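Local coordinates for dihydrodipicolinate reductase N-terminus domain-containing protein (Mycobacterium smegmatis, PDB 6IAQ) that probably catalyses, as a native amine dehydrogenase, the NADP-dependent reductive amination of ketones to amines, at residues A[171-176]-A[301-306]; A[17-22]-A[79-84]; A[235-240]-A[272-277]. All blocks are in the same frame, centred on the assembly; numbering follows the deposited sequence.

Contact 1: A[171-176]-A[301-306]; sequences DDFGPE and PTQTTT. With NAP (NADP nicotinamide-adenine-dinucleotide phosphate), chain F.
In a mostly buried contact beside the nicotinamide end of the bound NADP, D172, at the end of a 3-10 turn, and F173 just after it pack on the first turn of helix 302-312. One direct hydrogen bond joins the two segments: Q303 NE2 donates to D172 O at 2.8 Å, nearly straight at 176°, in the carbonyl plane and on a lone pair. The reach comes from an extended Q303 chain, with CG trans to the backbone N (chi1 -172°). Water 1 accepts from Q303 N and bridges to D172 OD2.

The F173 ring packs beside this bond. T302 CG2 lies at the ring edge, 4.1 Å from F173 CZ, while Q303 CA and the cofactor atom C5N approach obliquely; D172 CB covers part of one face. T302 OG1 is hydrogen-bonded to D281. T306 CG2 comes within 3.2 Å of C4N of the nicotinamide, and T306 OG1 bonds back to T302 O. At the other end of 171-176, G174 N and E176 N each bind a pyrophosphate oxygen, G174 N reaching O1N at 2.8 Å, so the start of helix 175-180 holds the phosphates. Helix 17-28 adjoins both segments, its M18 packing on F173, Q303 and T306.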
loop_
_atom_site.group_PDB
_atom_site.type_symbol
_atom_site.label_atom_id
_atom_site.label_comp_id
_atom_site.label_asym_id
_atom_site.label_seq_id
_atom_site.Cartn_x
_atom_site.Cartn_y
_atom_site.Cartn_z
ATOM N N ASP A 171 23.234 13.326 -4.309
ATOM C CA ASP A 171 23.887 13.982 -3.147
ATOM C C ASP A 171 23.179 13.623 -1.838
ATOM O O ASP A 171 23.653 14.061 -0.798
ATOM C CB ASP A 171 23.999 15.497 -3.366
ATOM C CG ASP A 171 25.285 15.851 -4.120
ATOM O OD1 ASP A 171 26.004 14.924 -4.548
ATOM O OD2 ASP A 171 25.550 17.059 -4.278
ATOM N N ASP A 172 22.091 12.856 -1.873
ATOM C CA ASP A 172 21.474 12.283 -0.646
ATOM C C ASP A 172 22.227 11.009 -0.225
ATOM O O ASP A 172 21.943 10.532 0.870
ATOM C CB ASP A 172 19.988 11.948 -0.839
ATOM C CG ASP A 172 19.043 13.135 -0.768
ATOM O OD1 ASP A 172 19.472 14.233 -0.336
ATOM O OD2 ASP A 172 17.858 12.948 -1.130
ATOM N N PHE A 173 23.115 10.476 -1.066
ATOM C CA PHE A 173 23.757 9.143 -0.890
ATOM C C PHE A 173 25.276 9.288 -1.014
ATOM O O PHE A 173 25.777 10.420 -1.204
ATOM C CB PHE A 173 23.183 8.157 -1.914
ATOM C CG PHE A 173 21.677 8.130 -1.871
ATOM C CD1 PHE A 173 21.011 7.520 -0.812
ATOM C CD2 PHE A 173 20.936 8.765 -2.846
ATOM C CE1 PHE A 173 19.623 7.530 -0.755
ATOM C CE2 PHE A 173 19.546 8.783 -2.785
ATOM C CZ PHE A 173 18.898 8.171 -1.739
ATOM N N GLY A 174 25.991 8.166 -0.881
ATOM C CA GLY A 174 27.453 8.169 -0.737
ATOM C C GLY A 174 28.186 7.943 -2.047
ATOM O O GLY A 174 27.577 7.749 -3.107
ATOM N N PRO A 175 29.542 7.947 -1.989
ATOM C CA PRO A 175 30.383 7.801 -3.179
ATOM C C PRO A 175 30.150 6.549 -4.030
ATOM O O PRO A 175 30.352 6.621 -5.264
ATOM C CB PRO A 175 31.811 7.727 -2.603
ATOM C CG PRO A 175 31.720 8.427 -1.272
ATOM C CD PRO A 175 30.324 8.136 -0.759
ATOM N N GLU A 176 29.773 5.424 -3.404
ATOM C CA GLU A 176 29.560 4.166 -4.166
ATOM C C GLU A 176 28.504 4.465 -5.242
ATOM O O GLU A 176 28.710 4.090 -6.401
ATOM C CB GLU A 176 29.139 3.016 -3.246
ATOM C CG GLU A 176 28.699 1.767 -4.000
ATOM C CD GLU A 176 29.813 1.003 -4.698
ATOM O OE1 GLU A 176 30.956 1.157 -4.276
ATOM O OE2 GLU A 176 29.547 0.309 -5.679
ATOM N N PRO A 301 10.481 11.369 0.823
ATOM C CA PRO A 301 11.761 11.279 1.542
ATOM C C PRO A 301 12.536 9.987 1.240
ATOM O O PRO A 301 12.552 9.090 2.070
ATOM C CB PRO A 301 11.331 11.346 3.012
ATOM C CG PRO A 301 9.954 10.726 3.004
ATOM C CD PRO A 301 9.319 11.208 1.715
ATOM N N THR A 302 13.140 9.918 0.048
ATOM C CA THR A 302 13.819 8.696 -0.457
ATOM C C THR A 302 14.919 8.273 0.533
ATOM O O THR A 302 14.980 7.124 0.895
ATOM C CB THR A 302 14.387 8.934 -1.858
ATOM O OG1 THR A 302 13.354 9.511 -2.661
ATOM C CG2 THR A 302 14.939 7.675 -2.510
ATOM N N GLN A 303 15.779 9.187 0.929
ATOM C CA GLN A 303 16.932 8.892 1.808
ATOM C C GLN A 303 16.428 8.289 3.126
ATOM O O GLN A 303 16.919 7.248 3.536
ATOM C CB GLN A 303 17.741 10.169 2.061
ATOM C CG GLN A 303 19.045 9.901 2.808
ATOM C CD GLN A 303 19.547 11.141 3.501
ATOM O OE1 GLN A 303 18.964 11.592 4.479
ATOM N NE2 GLN A 303 20.628 11.699 2.995
ATOM N N THR A 304 15.495 8.928 3.806
ATOM C CA THR A 304 15.078 8.452 5.137
ATOM C C THR A 304 14.389 7.097 4.975
ATOM O O THR A 304 14.701 6.204 5.798
ATOM C CB THR A 304 14.197 9.455 5.879
ATOM O OG1 THR A 304 14.841 10.723 5.898
ATOM C CG2 THR A 304 13.895 9.014 7.296
ATOM N N THR A 305 13.488 6.932 3.999
ATOM C CA THR A 305 12.660 5.701 3.877
ATOM C C THR A 305 13.502 4.567 3.272
ATOM O O THR A 305 13.099 3.388 3.400
ATOM C CB THR A 305 11.349 5.931 3.118
ATOM O OG1 THR A 305 11.633 6.337 1.773
ATOM C CG2 THR A 305 10.450 6.949 3.797
ATOM N N THR A 306 14.641 4.846 2.650
ATOM C CA THR A 306 15.611 3.771 2.335
ATOM C C THR A 306 15.960 3.053 3.648
ATOM O O THR A 306 15.898 1.801 3.735
ATOM C CB THR A 306 16.875 4.326 1.682
ATOM O OG1 THR A 306 16.579 4.792 0.375
ATOM C CG2 THR A 306 17.989 3.308 1.618
HETATM P PA NAP F . 28.587 4.833 0.551
HETATM O O1A NAP F . 28.429 5.968 1.448
HETATM O O2A NAP F . 29.631 4.786 -0.605
HETATM O O5B NAP F . 28.815 3.531 1.509
HETATM C C5B NAP F . 29.306 2.277 1.015
HETATM C C4B NAP F . 30.065 1.592 2.144
HETATM O O4B NAP F . 30.524 0.301 1.751
HETATM C C3B NAP F . 31.318 2.359 2.647
HETATM O O3B NAP F . 31.147 2.423 4.084
HETATM C C2B NAP F . 32.524 1.480 2.327
HETATM O O2B NAP F . 33.525 1.454 3.370
HETATM C C1B NAP F . 31.846 0.146 2.363
HETATM N N9A NAP F . 32.482 -0.958 1.646
HETATM C C8A NAP F . 32.796 -1.064 0.339
HETATM N N7A NAP F . 33.279 -2.292 0.120
HETATM C C5A NAP F . 33.186 -2.983 1.281
HETATM C C6A NAP F . 33.487 -4.350 1.775
HETATM N N6A NAP F . 33.996 -5.272 0.968
HETATM N N1A NAP F . 33.248 -4.634 3.054
HETATM C C2A NAP F . 32.721 -3.752 3.928
HETATM N N3A NAP F . 32.411 -2.484 3.573
HETATM C C4A NAP F . 32.666 -2.096 2.291
HETATM O O3 NAP F . 27.176 4.462 -0.209
HETATM P PN NAP F . 25.670 4.524 0.482
HETATM O O1N NAP F . 24.920 5.769 0.121
HETATM O O2N NAP F . 25.735 4.152 1.921
HETATM O O5D NAP F . 25.151 3.317 -0.429
HETATM C C5D NAP F . 25.546 1.945 -0.311
HETATM C C4D NAP F . 24.858 1.019 -1.274
HETATM O O4D NAP F . 23.433 1.004 -0.936
HETATM C C3D NAP F . 25.046 1.463 -2.697
HETATM O O3D NAP F . 25.297 0.382 -3.578
HETATM C C2D NAP F . 23.696 2.115 -3.028
HETATM O O2D NAP F . 23.474 2.080 -4.444
HETATM C C1D NAP F . 22.730 1.270 -2.148
HETATM N N1N NAP F . 21.488 2.001 -1.838
HETATM C C2N NAP F . 20.343 1.388 -2.073
HETATM C C3N NAP F . 19.152 2.065 -1.853
HETATM C C7N NAP F . 17.815 1.386 -2.059
HETATM O O7N NAP F . 16.827 2.115 -1.993
HETATM N N7N NAP F . 17.722 0.060 -2.260
HETATM C C4N NAP F . 19.192 3.374 -1.373
HETATM C C5N NAP F . 20.412 3.997 -1.129
HETATM C C6N NAP F . 21.546 3.262 -1.373
HETATM P P2B NAP F . 34.342 2.756 3.805
HETATM O O1X NAP F . 33.394 3.707 4.478
HETATM O O2X NAP F . 35.271 2.265 4.913
HETATM O O3X NAP F . 34.949 3.126 2.448
HETATM O O HOH W 1 15.459 12.025 0.105
#

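Contact 2: A[17-22]-A[79-84]; sequences AMNSIV and VIAVNS. With NAP (NADP nicotinamide-adenine-dinucleotide phosphate), chain F.
N19 turns its amide across A81 toward V79, joining the first helix of the Rossmann fold, 17-28, to the end of the parallel strand 77-80. N19 ND2 donates to V79 O at 3.0 Å; the bond is bent, 148°, and the donor stands above the carbonyl plane by 37°. The same nitrogen also bonds G14 O in the loop before the helix, so the amide ties loop, helix and strand together. A chi1 of -96°, away from the usual staggered values, lays the amide against the methyl of A81, with N19 CG 3.5 Å from A81 CB. N19 OD1 is buried between this methyl and V79 CG1 and has no polar partner in the model.

One turn on, V22 and V79 meet at an oblique angle, CG1 to CG1 at 3.6 Å. Each of these methyls is trans to its own backbone N, which aims the two branches at each other. M18 CB rests on A81 CB, but the chain then bends away from 79-84, bringing SD near C5N of the nicotinamide.

The helix start and the loop following the strand both hold NADP. A17 N and M18 N donate to its pyrophosphate, as in other dinucleotide-binding helices, and S84 OG accepts from hydroxyl O3D of the nicotinamide ribose. Water 2 accepts from N19 N and donates both to A81 O and to the phosphate oxygen O2N, each at 2.7 Å.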
loop_
_atom_site.group_PDB
_atom_site.type_symbol
_atom_site.label_atom_id
_atom_site.label_comp_id
_atom_site.label_asym_id
_atom_site.label_seq_id
_atom_site.Cartn_x
_atom_site.Cartn_y
_atom_site.Cartn_z
ATOM N N ALA A 17 27.104 6.356 3.966
ATOM C CA ALA A 17 26.020 7.356 4.129
ATOM C C ALA A 17 24.765 6.662 4.699
ATOM O O ALA A 17 24.157 7.195 5.669
ATOM C CB ALA A 17 25.733 8.020 2.803
ATOM N N MET A 18 24.374 5.517 4.146
ATOM C CA MET A 18 23.095 4.869 4.555
ATOM C C MET A 18 23.264 4.159 5.912
ATOM O O MET A 18 22.440 4.408 6.809
ATOM C CB MET A 18 22.557 3.904 3.492
ATOM C CG MET A 18 22.106 4.628 2.193
ATOM S SD MET A 18 20.926 5.961 2.472
ATOM C CE MET A 18 21.970 7.409 2.638
ATOM N N ASN A 19 24.294 3.346 6.102
ATOM C CA ASN A 19 24.435 2.585 7.381
ATOM C C ASN A 19 24.697 3.533 8.544
ATOM O O ASN A 19 24.347 3.155 9.674
ATOM C CB ASN A 19 25.402 1.412 7.310
ATOM C CG ASN A 19 24.676 0.112 7.049
ATOM O OD1 ASN A 19 23.440 0.089 7.064
ATOM N ND2 ASN A 19 25.413 -0.967 6.802
ATOM N N SER A 20 25.209 4.741 8.305
ATOM C CA SER A 20 25.347 5.737 9.387
ATOM C C SER A 20 23.951 6.079 9.917
ATOM O O SER A 20 23.776 6.117 11.136
ATOM C CB SER A 20 26.112 6.958 8.949
ATOM O OG SER A 20 27.447 6.580 8.587
ATOM N N ILE A 21 22.980 6.281 9.028
ATOM C CA ILE A 21 21.578 6.617 9.428
ATOM C C ILE A 21 20.968 5.367 10.073
ATOM O O ILE A 21 20.312 5.479 11.133
ATOM C CB ILE A 21 20.760 7.102 8.213
ATOM C CG1 ILE A 21 21.387 8.342 7.576
ATOM C CG2 ILE A 21 19.317 7.358 8.616
ATOM C CD1 ILE A 21 20.820 8.718 6.215
ATOM N N VAL A 22 21.139 4.229 9.435
ATOM C CA VAL A 22 20.554 2.943 9.879
ATOM C C VAL A 22 21.015 2.633 11.310
ATOM O O VAL A 22 20.166 2.221 12.129
ATOM C CB VAL A 22 20.917 1.827 8.904
ATOM C CG1 VAL A 22 20.647 0.460 9.506
ATOM C CG2 VAL A 22 20.189 2.006 7.572
ATOM N N VAL A 79 23.201 -6.162 8.517
ATOM C CA VAL A 79 22.474 -5.015 7.905
ATOM C C VAL A 79 23.439 -4.376 6.890
ATOM O O VAL A 79 24.409 -3.777 7.323
ATOM C CB VAL A 79 22.011 -4.049 8.997
ATOM C CG1 VAL A 79 21.212 -2.914 8.410
ATOM C CG2 VAL A 79 21.212 -4.783 10.084
ATOM N N ILE A 80 23.253 -4.655 5.605
ATOM C CA ILE A 80 24.276 -4.416 4.559
ATOM C C ILE A 80 23.896 -3.168 3.751
ATOM O O ILE A 80 22.817 -3.142 3.120
ATOM C CB ILE A 80 24.438 -5.630 3.649
ATOM C CG1 ILE A 80 24.676 -6.913 4.467
ATOM C CG2 ILE A 80 25.569 -5.380 2.654
ATOM C CD1 ILE A 80 24.737 -8.156 3.616
ATOM N N ALA A 81 24.796 -2.192 3.732
ATOM C CA ALA A 81 24.711 -1.027 2.823
ATOM C C ALA A 81 26.096 -0.827 2.199
ATOM O O ALA A 81 26.840 0.086 2.693
ATOM C CB ALA A 81 24.226 0.159 3.580
ATOM N N VAL A 82 26.442 -1.639 1.204
ATOM C CA VAL A 82 27.805 -1.520 0.596
ATOM C C VAL A 82 27.718 -1.337 -0.915
ATOM O O VAL A 82 28.332 -0.372 -1.352
ATOM C CB VAL A 82 28.841 -2.583 1.047
ATOM C CG1 VAL A 82 28.468 -3.301 2.321
ATOM C CG2 VAL A 82 29.316 -3.509 -0.053
ATOM N N ASN A 83 27.017 -2.182 -1.668
ATOM C CA ASN A 83 26.993 -2.113 -3.153
ATOM C C ASN A 83 25.606 -2.519 -3.686
ATOM O O ASN A 83 24.703 -2.811 -2.856
ATOM C CB ASN A 83 28.124 -2.940 -3.759
ATOM C CG ASN A 83 28.142 -4.356 -3.224
ATOM O OD1 ASN A 83 27.082 -4.897 -2.894
ATOM N ND2 ASN A 83 29.340 -4.935 -3.110
ATOM N N SER A 84 25.444 -2.559 -5.019
ATOM C CA SER A 84 24.127 -2.567 -5.705
ATOM C C SER A 84 23.893 -3.883 -6.451
ATOM O O SER A 84 22.775 -4.410 -6.384
ATOM C CB SER A 84 24.038 -1.396 -6.661
ATOM O OG SER A 84 24.057 -0.162 -5.952
HETATM P PA NAP F . 28.587 4.833 0.551
HETATM O O1A NAP F . 28.429 5.968 1.448
HETATM O O2A NAP F . 29.631 4.786 -0.605
HETATM O O5B NAP F . 28.815 3.531 1.509
HETATM C C5B NAP F . 29.306 2.277 1.015
HETATM C C4B NAP F . 30.065 1.592 2.144
HETATM O O4B NAP F . 30.524 0.301 1.751
HETATM C C3B NAP F . 31.318 2.359 2.647
HETATM O O3B NAP F . 31.147 2.423 4.084
HETATM C C2B NAP F . 32.524 1.480 2.327
HETATM O O2B NAP F . 33.525 1.454 3.370
HETATM C C1B NAP F . 31.846 0.146 2.363
HETATM N N9A NAP F . 32.482 -0.958 1.646
HETATM C C8A NAP F . 32.796 -1.064 0.339
HETATM N N7A NAP F . 33.279 -2.292 0.120
HETATM C C5A NAP F . 33.186 -2.983 1.281
HETATM C C6A NAP F . 33.487 -4.350 1.775
HETATM N N6A NAP F . 33.996 -5.272 0.968
HETATM N N1A NAP F . 33.248 -4.634 3.054
HETATM C C2A NAP F . 32.721 -3.752 3.928
HETATM N N3A NAP F . 32.411 -2.484 3.573
HETATM C C4A NAP F . 32.666 -2.096 2.291
HETATM O O3 NAP F . 27.176 4.462 -0.209
HETATM P PN NAP F . 25.670 4.524 0.482
HETATM O O1N NAP F . 24.920 5.769 0.121
HETATM O O2N NAP F . 25.735 4.152 1.921
HETATM O O5D NAP F . 25.151 3.317 -0.429
HETATM C C5D NAP F . 25.546 1.945 -0.311
HETATM C C4D NAP F . 24.858 1.019 -1.274
HETATM O O4D NAP F . 23.433 1.004 -0.936
HETATM C C3D NAP F . 25.046 1.463 -2.697
HETATM O O3D NAP F . 25.297 0.382 -3.578
HETATM C C2D NAP F . 23.696 2.115 -3.028
HETATM O O2D NAP F . 23.474 2.080 -4.444
HETATM C C1D NAP F . 22.730 1.270 -2.148
HETATM N N1N NAP F . 21.488 2.001 -1.838
HETATM C C2N NAP F . 20.343 1.388 -2.073
HETATM C C3N NAP F . 19.152 2.065 -1.853
HETATM C C7N NAP F . 17.815 1.386 -2.059
HETATM O O7N NAP F . 16.827 2.115 -1.993
HETATM N N7N NAP F . 17.722 0.060 -2.260
HETATM C C4N NAP F . 19.192 3.374 -1.373
HETATM C C5N NAP F . 20.412 3.997 -1.129
HETATM C C6N NAP F . 21.546 3.262 -1.373
HETATM P P2B NAP F . 34.342 2.756 3.805
HETATM O O1X NAP F . 33.394 3.707 4.478
HETATM O O2X NAP F . 35.271 2.265 4.913
HETATM O O3X NAP F . 34.949 3.126 2.448
HETATM O O HOH W 2 26.494 2.515 3.925
#

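Contact 3: A[235-240]-A[272-277]; sequences MRSEAL and GRVYGP
V274 sets its two methyls against M235, R236 and S237, and this largely apolar packing joins the short strand 235-237 to the turn leaving strand 265-273. From V274 CB the side chain forks. CG1, trans to the backbone N (chi1 180°), touches R236 O at 3.6 Å and the methyl of M235, with V274 CG1 to M235 CE at 3.9 Å. CG2 takes the other side and lies 4.0 Å from both CB and OG of S237. The valine thus reaches three consecutive residues of the strand, pressing on backbone as well as side chains.

M235 reaches the turn with its methyl. Its chain runs straight through chi2 and then bends at chi3, 50°, which brings CE to the backbone of the turn, 3.7 Å from V274 O and equally close to G276 N. The segments have no direct hydrogen bond between them; water 3 spans them instead, donating to R236 O at 2.9 Å and to Y275 O.

The polar groups nearby are held in other ways. R236 NH2 forms a salt bridge with E238 OE1 at 3.0 Å, the oxygen lying close to the guanidinium plane but met from above the carboxylate plane. The hydroxyl of S237 bonds D171 OD1, and a weak bond from L240 N also reaches it.

Strand 235-237 pairs with 242-244 in a small antiparallel sheet, while L240 leans on helix 175-180. V274 packs further on V170, D171 and V183, at the end of the large mixed sheet that contains 265-273 and 158-169.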
loop_
_atom_site.group_PDB
_atom_site.type_symbol
_atom_site.label_atom_id
_atom_site.label_comp_id
_atom_site.label_asym_id
_atom_site.label_seq_id
_atom_site.Cartn_x
_atom_site.Cartn_y
_atom_site.Cartn_z
ATOM N N MET A 235 27.804 23.271 -11.168
ATOM C CA MET A 235 27.208 22.653 -9.952
ATOM C C MET A 235 28.336 22.046 -9.120
ATOM O O MET A 235 29.489 22.020 -9.568
ATOM C CB MET A 235 26.251 21.509 -10.297
ATOM C CG MET A 235 25.427 21.755 -11.502
ATOM S SD MET A 235 24.347 20.389 -11.905
ATOM C CE MET A 235 23.536 20.075 -10.329
ATOM N N ARG A 236 27.993 21.501 -7.973
ATOM C CA ARG A 236 28.910 20.799 -7.060
ATOM C C ARG A 236 28.198 19.513 -6.637
ATOM O O ARG A 236 26.978 19.568 -6.440
ATOM C CB ARG A 236 29.261 21.677 -5.850
ATOM C CG ARG A 236 30.363 21.059 -5.005
ATOM C CD ARG A 236 31.080 21.980 -4.061
ATOM N NE ARG A 236 32.430 21.465 -3.832
ATOM C CZ ARG A 236 32.743 20.499 -2.984
ATOM N NH1 ARG A 236 33.996 20.105 -2.868
ATOM N NH2 ARG A 236 31.808 19.926 -2.242
ATOM N N SER A 237 28.911 18.396 -6.585
ATOM C CA SER A 237 28.424 17.133 -5.973
ATOM C C SER A 237 29.025 17.038 -4.583
ATOM O O SER A 237 30.255 16.859 -4.477
ATOM C CB SER A 237 28.787 15.927 -6.783
ATOM O OG SER A 237 28.492 14.741 -6.058
ATOM N N GLU A 238 28.201 17.180 -3.552
ATOM C CA GLU A 238 28.624 16.949 -2.148
ATOM C C GLU A 238 29.007 15.474 -1.978
ATOM O O GLU A 238 29.896 15.186 -1.153
ATOM C CB GLU A 238 27.549 17.423 -1.169
ATOM C CG GLU A 238 27.421 18.934 -1.124
ATOM C CD GLU A 238 28.735 19.682 -0.948
ATOM O OE1 GLU A 238 28.975 20.640 -1.720
ATOM O OE2 GLU A 238 29.525 19.306 -0.050
ATOM N N ALA A 239 28.395 14.546 -2.711
ATOM C CA ALA A 239 28.683 13.104 -2.522
ATOM C C ALA A 239 30.148 12.812 -2.891
ATOM O O ALA A 239 30.765 11.980 -2.210
ATOM C CB ALA A 239 27.734 12.250 -3.320
ATOM N N LEU A 240 30.676 13.435 -3.950
ATOM C CA LEU A 240 32.067 13.183 -4.414
ATOM C C LEU A 240 33.016 14.330 -4.041
ATOM O O LEU A 240 34.219 14.157 -4.197
ATOM C CB LEU A 240 32.031 12.900 -5.918
ATOM C CG LEU A 240 31.406 11.553 -6.287
ATOM C CD1 LEU A 240 31.290 11.381 -7.783
ATOM C CD2 LEU A 240 32.182 10.400 -5.689
ATOM N N GLY A 272 18.455 9.238 -11.479
ATOM C CA GLY A 272 19.343 9.398 -10.325
ATOM C C GLY A 272 20.442 10.360 -10.700
ATOM O O GLY A 272 21.303 9.980 -11.553
ATOM N N ARG A 273 20.421 11.569 -10.130
ATOM C CA ARG A 273 21.340 12.642 -10.564
ATOM C C ARG A 273 21.605 13.620 -9.423
ATOM O O ARG A 273 20.820 13.691 -8.465
ATOM C CB ARG A 273 20.774 13.367 -11.791
ATOM C CG ARG A 273 19.516 14.195 -11.510
ATOM C CD ARG A 273 18.810 14.754 -12.768
ATOM N NE ARG A 273 17.795 15.657 -12.236
ATOM C CZ ARG A 273 16.605 15.264 -11.764
ATOM N NH1 ARG A 273 16.236 13.991 -11.847
ATOM N NH2 ARG A 273 15.808 16.152 -11.193
ATOM N N VAL A 274 22.673 14.401 -9.570
ATOM C CA VAL A 274 22.951 15.528 -8.660
ATOM C C VAL A 274 21.873 16.589 -8.902
ATOM O O VAL A 274 21.650 16.952 -10.070
ATOM C CB VAL A 274 24.367 16.082 -8.854
ATOM C CG1 VAL A 274 24.632 17.232 -7.919
ATOM C CG2 VAL A 274 25.428 15.004 -8.668
ATOM N N TYR A 275 21.208 17.041 -7.836
ATOM C CA TYR A 275 20.184 18.105 -7.921
ATOM C C TYR A 275 20.846 19.482 -7.808
ATOM O O TYR A 275 21.817 19.674 -7.024
ATOM C CB TYR A 275 19.167 17.980 -6.792
ATOM C CG TYR A 275 18.139 16.895 -6.958
ATOM C CD1 TYR A 275 18.217 15.920 -7.949
ATOM C CD2 TYR A 275 17.099 16.809 -6.043
ATOM C CE1 TYR A 275 17.258 14.923 -8.057
ATOM C CE2 TYR A 275 16.141 15.822 -6.135
ATOM C CZ TYR A 275 16.218 14.871 -7.133
ATOM O OH TYR A 275 15.268 13.890 -7.186
ATOM N N GLY A 276 20.296 20.428 -8.540
ATOM C CA GLY A 276 20.524 21.859 -8.285
ATOM C C GLY A 276 19.478 22.372 -7.301
ATOM O O GLY A 276 18.563 21.641 -6.921
ATOM N N PRO A 277 19.592 23.639 -6.851
ATOM C CA PRO A 277 18.608 24.233 -5.943
ATOM C C PRO A 277 17.173 24.140 -6.493
ATOM O O PRO A 277 16.988 24.245 -7.696
ATOM C CB PRO A 277 19.069 25.698 -5.840
ATOM C CG PRO A 277 20.549 25.635 -6.122
ATOM C CD PRO A 277 20.697 24.555 -7.171
HETATM O O HOH W 3 24.593 21.155 -6.961
#

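Along the chain contact 2 closes first, within the Rossmann-type nucleotide-binding part; contact 1 follows in the C-terminal family region, and contact 3 is nested inside the loop that contact 1 closes. The centres of contacts 1 and 2 lie about 9 Å apart and both touch NADP, packing through F173 against M18 and E176 against V82, so the cofactor is held between the two family regions. Contact 3, its centre about 12 Å from that of contact 1, is joined to it through the D171 carboxylate, which also takes the backbone N of E238. Contacts 2 and 3, about 20 Å apart between centres, do not touch, leaving contact 1 as the link between them.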